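Local structure of phosphatidylinositol-specific phospholipase C1 (Streptomyces antibioticus, 3H4X) at residues S31-V36 / A317-A322; R308-A313 / T333-G338. The protein belongs to the phosphatidylinositol-specific phospholipase C family and folds as a single chain round a closed barrel of parallel strands and helices. All blocks are in the same frame, centred on the assembly; numbering follows the deposited sequence.

Interaction 1 (S31-V36 / A317-A322); sequences STSVGV and ASFATA
Ser33 lies opposite Phe319 and bonds to the residues that flank it, giving its N-H to Ser318 O (N to O 2.9 Å) and accepting Ala320 N on its own carbonyl, also at 2.9 Å between N and O. Gly35 continues the parallel pairing, its N reaching Ala320 O, while Ala322 N closes the run with a weak, longer bond of 3.3 Å to Gly35 O. Ahead of the paired strands the hydroxyl of Thr32 takes over: OG1 donates to Ala317 O at 2.7 Å, from a position tilted out of the carbonyl plane. With chi1 at -55°, OG1 stands beside the backbone N and CG2 also borders Ala317 O.

On one face of the sheet Ser33 OG leans obliquely against the Phe319 ring, 3.3 Å from CE1. Farther along that face, Thr321 CG2 lies over the backbone of Gly35, 3.9 Å from its CA, where there is no side chain to meet it. Val34 and Ala320 point to the other face, and Val34 CG1 rests against Ala320 O at 3.5 Å.

Two waters fill out the polar end. One gives a hydrogen bond to Ser318 O and also joins the hydroxyls of Ser31 and Ser33; the other bridges Ser31 O and Ser318 OG, accepting from Ser318 OG, which is also hydrogen-bonded to Leu283 N. Ala317 and Ala320 pack on Leu312 and Val34 on Val309, both of helix 302-314, whereas Phe319 and Thr321 adjoin Ile284 and Thr286 of strand 282-286. Strand 31-36 also pairs with strand 58-64. This parallel union of the first and last of the eight parallel barrel strands is the closure of a TIM-type beta-alpha barrel, the fold of the phosphatidylinositol-specific phospholipase C family.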
ATOM      1  N   SER A  31      13.927  -0.982   7.124  1.00  9.68           N
ATOM      2  CA  SER A  31      13.729  -2.410   6.928  1.00  9.81           C
ATOM      3  C   SER A  31      13.286  -2.707   5.499  1.00  9.37           C
ATOM      4  O   SER A  31      12.787  -1.829   4.789  1.00  9.36           O
ATOM      5  CB  SER A  31      12.671  -2.932   7.897  1.00 10.43           C
ATOM      6  OG  SER A  31      11.414  -2.331   7.634  1.00 11.74           O
ATOM      7  N   THR A  32      13.479  -3.953   5.086  1.00  9.10           N
ATOM      8  CA  THR A  32      12.942  -4.458   3.836  1.00  9.00           C
ATOM      9  C   THR A  32      12.066  -5.652   4.161  1.00  8.67           C
ATOM     10  O   THR A  32      12.476  -6.555   4.900  1.00  8.87           O
ATOM     11  CB  THR A  32      14.055  -4.897   2.878  1.00  9.20           C
ATOM     12  OG1 THR A  32      14.963  -3.811   2.671  1.00  9.53           O
ATOM     13  CG2 THR A  32      13.473  -5.335   1.546  1.00  9.71           C
ATOM     14  N   SER A  33      10.855  -5.650   3.620  1.00  8.42           N
ATOM     15  CA  SER A  33       9.898  -6.705   3.890  1.00  8.37           C
ATOM     16  C   SER A  33       9.181  -7.095   2.598  1.00  8.07           C
ATOM     17  O   SER A  33       9.505  -6.579   1.524  1.00  8.14           O
ATOM     18  CB  SER A  33       8.931  -6.285   5.004  1.00  8.76           C
ATOM     19  OG  SER A  33       8.279  -5.064   4.705  1.00  8.82           O
ATOM     20  N   VAL A  34       8.220  -8.005   2.699  1.00  7.97           N
ATOM     21  CA  VAL A  34       7.706  -8.683   1.516  1.00  8.15           C
ATOM     22  C   VAL A  34       6.194  -8.530   1.371  1.00  7.83           C
ATOM     23  O   VAL A  34       5.453  -8.588   2.353  1.00  8.43           O
ATOM     24  CB  VAL A  34       8.096 -10.182   1.542  1.00  8.34           C
ATOM     25  CG1 VAL A  34       7.712 -10.863   0.239  1.00  8.81           C
ATOM     26  CG2 VAL A  34       9.591 -10.329   1.810  1.00  9.13           C
ATOM     27  N   GLY A  35       5.741  -8.334   0.136  1.00  7.86           N
ATOM     28  CA  GLY A  35       4.322  -8.154  -0.123  1.00  8.26           C
ATOM     29  C   GLY A  35       3.760  -9.146  -1.117  1.00  8.15           C
ATOM     30  O   GLY A  35       4.502  -9.784  -1.873  1.00  8.36           O
ATOM     31  N   VAL A  36       2.437  -9.268  -1.106  1.00  8.54           N
ATOM     32  CA  VAL A  36       1.721 -10.112  -2.048  1.00  9.35           C
ATOM     33  C   VAL A  36       0.780  -9.262  -2.883  1.00  9.58           C
ATOM     34  O   VAL A  36      -0.091  -8.569  -2.356  1.00  9.04           O
ATOM     35  CB  VAL A  36       0.893 -11.197  -1.337  1.00  9.86           C
ATOM     36  CG1 VAL A  36       0.117 -12.019  -2.352  1.00 11.03           C
ATOM     37  CG2 VAL A  36       1.789 -12.085  -0.503  1.00 10.85           C
ATOM     38  N   ALA A 317      15.218  -1.224  -1.345  1.00  8.64           N
ATOM     39  CA  ALA A 317      13.774  -1.414  -1.307  1.00  8.31           C
ATOM     40  C   ALA A 317      13.277  -1.392   0.136  1.00  7.94           C
ATOM     41  O   ALA A 317      13.970  -1.855   1.048  1.00  8.38           O
ATOM     42  CB  ALA A 317      13.394  -2.731  -1.962  1.00  8.38           C
ATOM     43  N   SER A 318      12.079  -0.852   0.343  1.00  7.62           N
ATOM     44  CA  SER A 318      11.355  -1.054   1.597  1.00  7.38           C
ATOM     45  C   SER A 318      10.507  -2.315   1.513  1.00  7.11           C
ATOM     46  O   SER A 318      10.345  -3.031   2.503  1.00  7.03           O
ATOM     47  CB  SER A 318      10.434   0.123   1.897  1.00  7.38           C
ATOM     48  OG  SER A 318      11.164   1.318   2.065  1.00  7.61           O
ATOM     49  N   PHE A 319       9.948  -2.575   0.334  1.00  7.07           N
ATOM     50  CA  PHE A 319       9.119  -3.753   0.114  1.00  7.46           C
ATOM     51  C   PHE A 319       9.479  -4.381  -1.220  1.00  7.63           C
ATOM     52  O   PHE A 319       9.748  -3.673  -2.189  1.00  8.03           O
ATOM     53  CB  PHE A 319       7.630  -3.392   0.074  1.00  7.42           C
ATOM     54  CG  PHE A 319       7.113  -2.757   1.330  1.00  7.45           C
ATOM     55  CD1 PHE A 319       6.535  -3.527   2.326  1.00  8.44           C
ATOM     56  CD2 PHE A 319       7.180  -1.383   1.506  1.00  8.09           C
ATOM     57  CE1 PHE A 319       6.043  -2.935   3.474  1.00  8.65           C
ATOM     58  CE2 PHE A 319       6.688  -0.789   2.655  1.00  8.66           C
ATOM     59  CZ  PHE A 319       6.123  -1.566   3.639  1.00  8.77           C
ATOM     60  N   ALA A 320       9.482  -5.710  -1.256  1.00  8.12           N
ATOM     61  CA  ALA A 320       9.579  -6.462  -2.497  1.00  8.63           C
ATOM     62  C   ALA A 320       8.264  -7.218  -2.651  1.00  8.64           C
ATOM     63  O   ALA A 320       7.868  -7.954  -1.744  1.00  8.77           O
ATOM     64  CB  ALA A 320      10.739  -7.438  -2.430  1.00  9.16           C
ATOM     65  N   THR A 321       7.577  -7.043  -3.775  1.00  8.70           N
ATOM     66  CA  THR A 321       6.299  -7.723  -3.961  1.00  8.90           C
ATOM     67  C   THR A 321       6.286  -8.643  -5.170  1.00  8.79           C
ATOM     68  O   THR A 321       6.958  -8.392  -6.177  1.00  9.07           O
ATOM     69  CB  THR A 321       5.100  -6.739  -4.016  1.00  9.06           C
ATOM     70  OG1 THR A 321       4.996  -6.154  -5.320  1.00  9.64           O
ATOM     71  CG2 THR A 321       5.259  -5.638  -2.981  1.00  9.61           C
ATOM     72  N   ALA A 322       5.529  -9.727  -5.028  1.00  9.35           N
ATOM     73  CA  ALA A 322       5.311 -10.699  -6.086  1.00  9.81           C
ATOM     74  C   ALA A 322       4.052 -11.482  -5.706  1.00 10.35           C
ATOM     75  O   ALA A 322       3.201 -10.967  -4.977  1.00 10.29           O
ATOM     76  CB  ALA A 322       6.518 -11.622  -6.244  1.00 10.10           C
TER
HETATM   77  O   HOH W   1      11.842   0.798   4.675  1.00  8.38           O
HETATM   78  O   HOH W   2       9.897  -2.943   5.248  1.00  9.63           O

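Interaction 2 (R308-A313 / T333-G338); sequences RVRQLA and TVVPRG
Helix segment 308-313 runs 9.0 Å from strand 334-336, axis to axis, with the N-to-C directions 38° apart. The backbones draw together beyond the strand, where Gly338 N donates to Ala313 O over 2.8 Å. The N-H comes from above the carbonyl plane, and the positive phi of Gly338 (75°) is one that glycine adopts readily.

Val335 fills the gap between the two elements with both of its branches. Its CG1 sits over the centre of one face of the Arg310 guanidinium, 3.4 Å from CZ; a bend at chi2 (-73°) folds the arginine chain back so that this flat group lies across the valine. CG2 instead meets Ala313 CB at 3.7 Å, and the same CB also touches Pro336 O. A water donates to Pro336 O and weakly accepts from Arg310 NH1, linking the two segments on the more exposed side. At the far end Val309 CG1 and Thr333 CG2 make a looser apolar contact of 4.3 Å.

Helix 302-314 packs across strand 31-36, where Ala313 touches Thr32, and strand 334-336 pairs antiparallel with that same strand through a backbone hydrogen bond between Val335 and Thr32.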
ATOM      1  N   ARG A 308      16.413 -13.124  -3.662  1.00 11.74           N
ATOM      2  CA  ARG A 308      15.850 -11.974  -4.357  1.00 11.31           C
ATOM      3  C   ARG A 308      15.481 -10.858  -3.371  1.00 11.15           C
ATOM      4  O   ARG A 308      15.756  -9.683  -3.620  1.00 10.84           O
ATOM      5  CB  ARG A 308      14.646 -12.410  -5.196  1.00 11.26           C
ATOM      6  CG  ARG A 308      14.007 -11.315  -6.036  1.00 10.91           C
ATOM      7  CD  ARG A 308      15.004 -10.550  -6.902  1.00 10.80           C
ATOM      8  NE  ARG A 308      15.906 -11.395  -7.691  1.00 11.02           N
ATOM      9  CZ  ARG A 308      15.573 -12.008  -8.824  1.00 11.28           C
ATOM     10  NH1 ARG A 308      14.341 -11.915  -9.309  1.00 11.73           N
ATOM     11  NH2 ARG A 308      16.478 -12.732  -9.473  1.00 12.52           N
ATOM     12  N   VAL A 309      14.878 -11.224  -2.245  1.00 11.29           N
ATOM     13  CA  VAL A 309      14.558 -10.239  -1.220  1.00 11.56           C
ATOM     14  C   VAL A 309      15.827  -9.557  -0.701  1.00 11.65           C
ATOM     15  O   VAL A 309      15.869  -8.340  -0.539  1.00 11.92           O
ATOM     16  CB  VAL A 309      13.773 -10.870  -0.055  1.00 11.67           C
ATOM     17  CG1 VAL A 309      13.608  -9.875   1.077  1.00 11.90           C
ATOM     18  CG2 VAL A 309      12.416 -11.349  -0.543  1.00 11.90           C
ATOM     19  N   ARG A 310      16.867 -10.348  -0.453  1.00 12.05           N
ATOM     20  CA  ARG A 310      18.132  -9.793   0.009  1.00 12.53           C
ATOM     21  C   ARG A 310      18.745  -8.842  -1.019  1.00 11.81           C
ATOM     22  O   ARG A 310      19.292  -7.800  -0.663  1.00 11.98           O
ATOM     23  CB  ARG A 310      19.114 -10.915   0.339  1.00 13.34           C
ATOM     24  CG  ARG A 310      18.693 -11.766   1.517  1.00 15.77           C
ATOM     25  CD  ARG A 310      18.869 -11.015   2.820  1.00 19.46           C
ATOM     26  NE  ARG A 310      18.715 -11.894   3.975  1.00 21.74           N
ATOM     27  CZ  ARG A 310      19.106 -11.585   5.207  1.00 22.78           C
ATOM     28  NH1 ARG A 310      19.680 -10.413   5.447  1.00 23.46           N
ATOM     29  NH2 ARG A 310      18.927 -12.447   6.198  1.00 23.75           N
ATOM     30  N   GLN A 311      18.658  -9.211  -2.292  1.00 11.49           N
ATOM     31  CA  GLN A 311      19.180  -8.354  -3.349  1.00 11.18           C
ATOM     32  C   GLN A 311      18.454  -7.012  -3.350  1.00 10.89           C
ATOM     33  O   GLN A 311      19.074  -5.953  -3.434  1.00 10.76           O
ATOM     34  CB  GLN A 311      19.039  -9.017  -4.721  1.00 11.55           C
ATOM     35  CG  GLN A 311      19.571  -8.144  -5.855  1.00 11.78           C
ATOM     36  CD  GLN A 311      19.282  -8.700  -7.231  1.00 12.64           C
ATOM     37  OE1 GLN A 311      18.487  -9.623  -7.391  1.00 12.75           O
ATOM     38  NE2 GLN A 311      19.940  -8.141  -8.240  1.00 13.03           N
ATOM     39  N   LEU A 312      17.131  -7.055  -3.251  1.00 10.53           N
ATOM     40  CA  LEU A 312      16.355  -5.823  -3.269  1.00 10.21           C
ATOM     41  C   LEU A 312      16.565  -4.987  -2.010  1.00 10.05           C
ATOM     42  O   LEU A 312      16.571  -3.759  -2.076  1.00  9.55           O
ATOM     43  CB  LEU A 312      14.876  -6.116  -3.520  1.00 10.63           C
ATOM     44  CG  LEU A 312      14.643  -6.794  -4.875  1.00 11.77           C
ATOM     45  CD1 LEU A 312      13.162  -6.944  -5.181  1.00 12.63           C
ATOM     46  CD2 LEU A 312      15.360  -6.046  -5.993  1.00 12.93           C
ATOM     47  N   ALA A 313      16.758  -5.649  -0.873  1.00 10.29           N
ATOM     48  CA  ALA A 313      17.093  -4.942   0.359  1.00 10.66           C
ATOM     49  C   ALA A 313      18.394  -4.155   0.194  1.00 10.93           C
ATOM     50  O   ALA A 313      18.482  -2.994   0.581  1.00 10.87           O
ATOM     51  CB  ALA A 313      17.201  -5.914   1.523  1.00 10.87           C
ATOM     52  N   THR A 333       9.553 -12.491   5.939  1.00 12.71           N
ATOM     53  CA  THR A 333      10.930 -12.016   6.013  1.00 12.89           C
ATOM     54  C   THR A 333      11.016 -10.504   6.225  1.00 12.19           C
ATOM     55  O   THR A 333      10.378  -9.730   5.506  1.00 11.90           O
ATOM     56  CB  THR A 333      11.717 -12.386   4.739  1.00 13.21           C
ATOM     57  OG1 THR A 333      11.722 -13.808   4.573  1.00 15.05           O
ATOM     58  CG2 THR A 333      13.152 -11.887   4.828  1.00 13.95           C
ATOM     59  N   VAL A 334      11.794 -10.093   7.220  1.00 11.91           N
ATOM     60  CA  VAL A 334      12.114  -8.687   7.421  1.00 11.91           C
ATOM     61  C   VAL A 334      13.613  -8.584   7.662  1.00 11.79           C
ATOM     62  O   VAL A 334      14.138  -9.207   8.590  1.00 12.25           O
ATOM     63  CB  VAL A 334      11.361  -8.087   8.626  1.00 12.03           C
ATOM     64  CG1 VAL A 334      11.694  -6.614   8.772  1.00 12.76           C
ATOM     65  CG2 VAL A 334       9.853  -8.279   8.472  1.00 12.41           C
ATOM     66  N   VAL A 335      14.303  -7.821   6.820  1.00 11.48           N
ATOM     67  CA  VAL A 335      15.754  -7.693   6.920  1.00 11.58           C
ATOM     68  C   VAL A 335      16.162  -6.228   6.877  1.00 11.33           C
ATOM     69  O   VAL A 335      15.352  -5.363   6.534  1.00 11.26           O
ATOM     70  CB  VAL A 335      16.476  -8.463   5.790  1.00 11.76           C
ATOM     71  CG1 VAL A 335      16.163  -9.951   5.873  1.00 12.71           C
ATOM     72  CG2 VAL A 335      16.092  -7.904   4.429  1.00 12.09           C
ATOM     73  N   PRO A 336      17.420  -5.932   7.236  1.00 11.46           N
ATOM     74  CA  PRO A 336      17.849  -4.543   7.183  1.00 11.57           C
ATOM     75  C   PRO A 336      17.858  -4.006   5.757  1.00 11.32           C
ATOM     76  O   PRO A 336      18.232  -4.711   4.821  1.00 11.64           O
ATOM     77  CB  PRO A 336      19.273  -4.589   7.752  1.00 11.72           C
ATOM     78  CG  PRO A 336      19.297  -5.819   8.595  1.00 12.39           C
ATOM     79  CD  PRO A 336      18.431  -6.798   7.867  1.00 11.72           C
ATOM     80  N   ARG A 337      17.431  -2.758   5.613  1.00 11.08           N
ATOM     81  CA  ARG A 337      17.409  -2.071   4.331  1.00 11.07           C
ATOM     82  C   ARG A 337      18.754  -1.403   4.066  1.00 11.82           C
ATOM     83  O   ARG A 337      19.276  -0.693   4.923  1.00 11.45           O
ATOM     84  CB  ARG A 337      16.301  -1.018   4.349  1.00 10.60           C
ATOM     85  CG  ARG A 337      16.196  -0.170   3.098  1.00  9.67           C
ATOM     86  CD  ARG A 337      15.196   0.958   3.321  1.00  9.21           C
ATOM     87  NE  ARG A 337      14.846   1.629   2.076  1.00  8.44           N
ATOM     88  CZ  ARG A 337      14.120   2.738   1.997  1.00  8.09           C
ATOM     89  NH1 ARG A 337      13.678   3.330   3.094  1.00  8.22           N
ATOM     90  NH2 ARG A 337      13.845   3.259   0.810  1.00  8.04           N
ATOM     91  N   GLY A 338      19.308  -1.623   2.879  1.00 13.03           N
ATOM     92  CA  GLY A 338      20.553  -0.965   2.493  1.00 15.24           C
ATOM     93  C   GLY A 338      21.785  -1.538   3.162  1.00 16.65           C
ATOM     94  O   GLY A 338      22.674  -0.798   3.588  1.00 17.49           O
TER
HETATM   95  O   HOH W   3      19.625  -7.087   4.568  1.00 21.52           O

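From the N terminus, the chain first lays down strand 31-36 and then passes through most of the fold before helix 302-314, which leads directly into strand 319-322. Interaction 1 closes that long loop, with 280 residues between its segments. Interaction 2 closes a far shorter one, since only 19 residues separate 308-313 from 333-338. The two loops cross, because 317-322 falls between the segments of interaction 2. Contacts between them, including a probable hydrogen bond from Ala317 N to Leu312 O at 3.0 Å and Ser318 OG packing on Arg337 CZ, join the barrel seam to helix 302-314 and to the C-terminal segment 333-338.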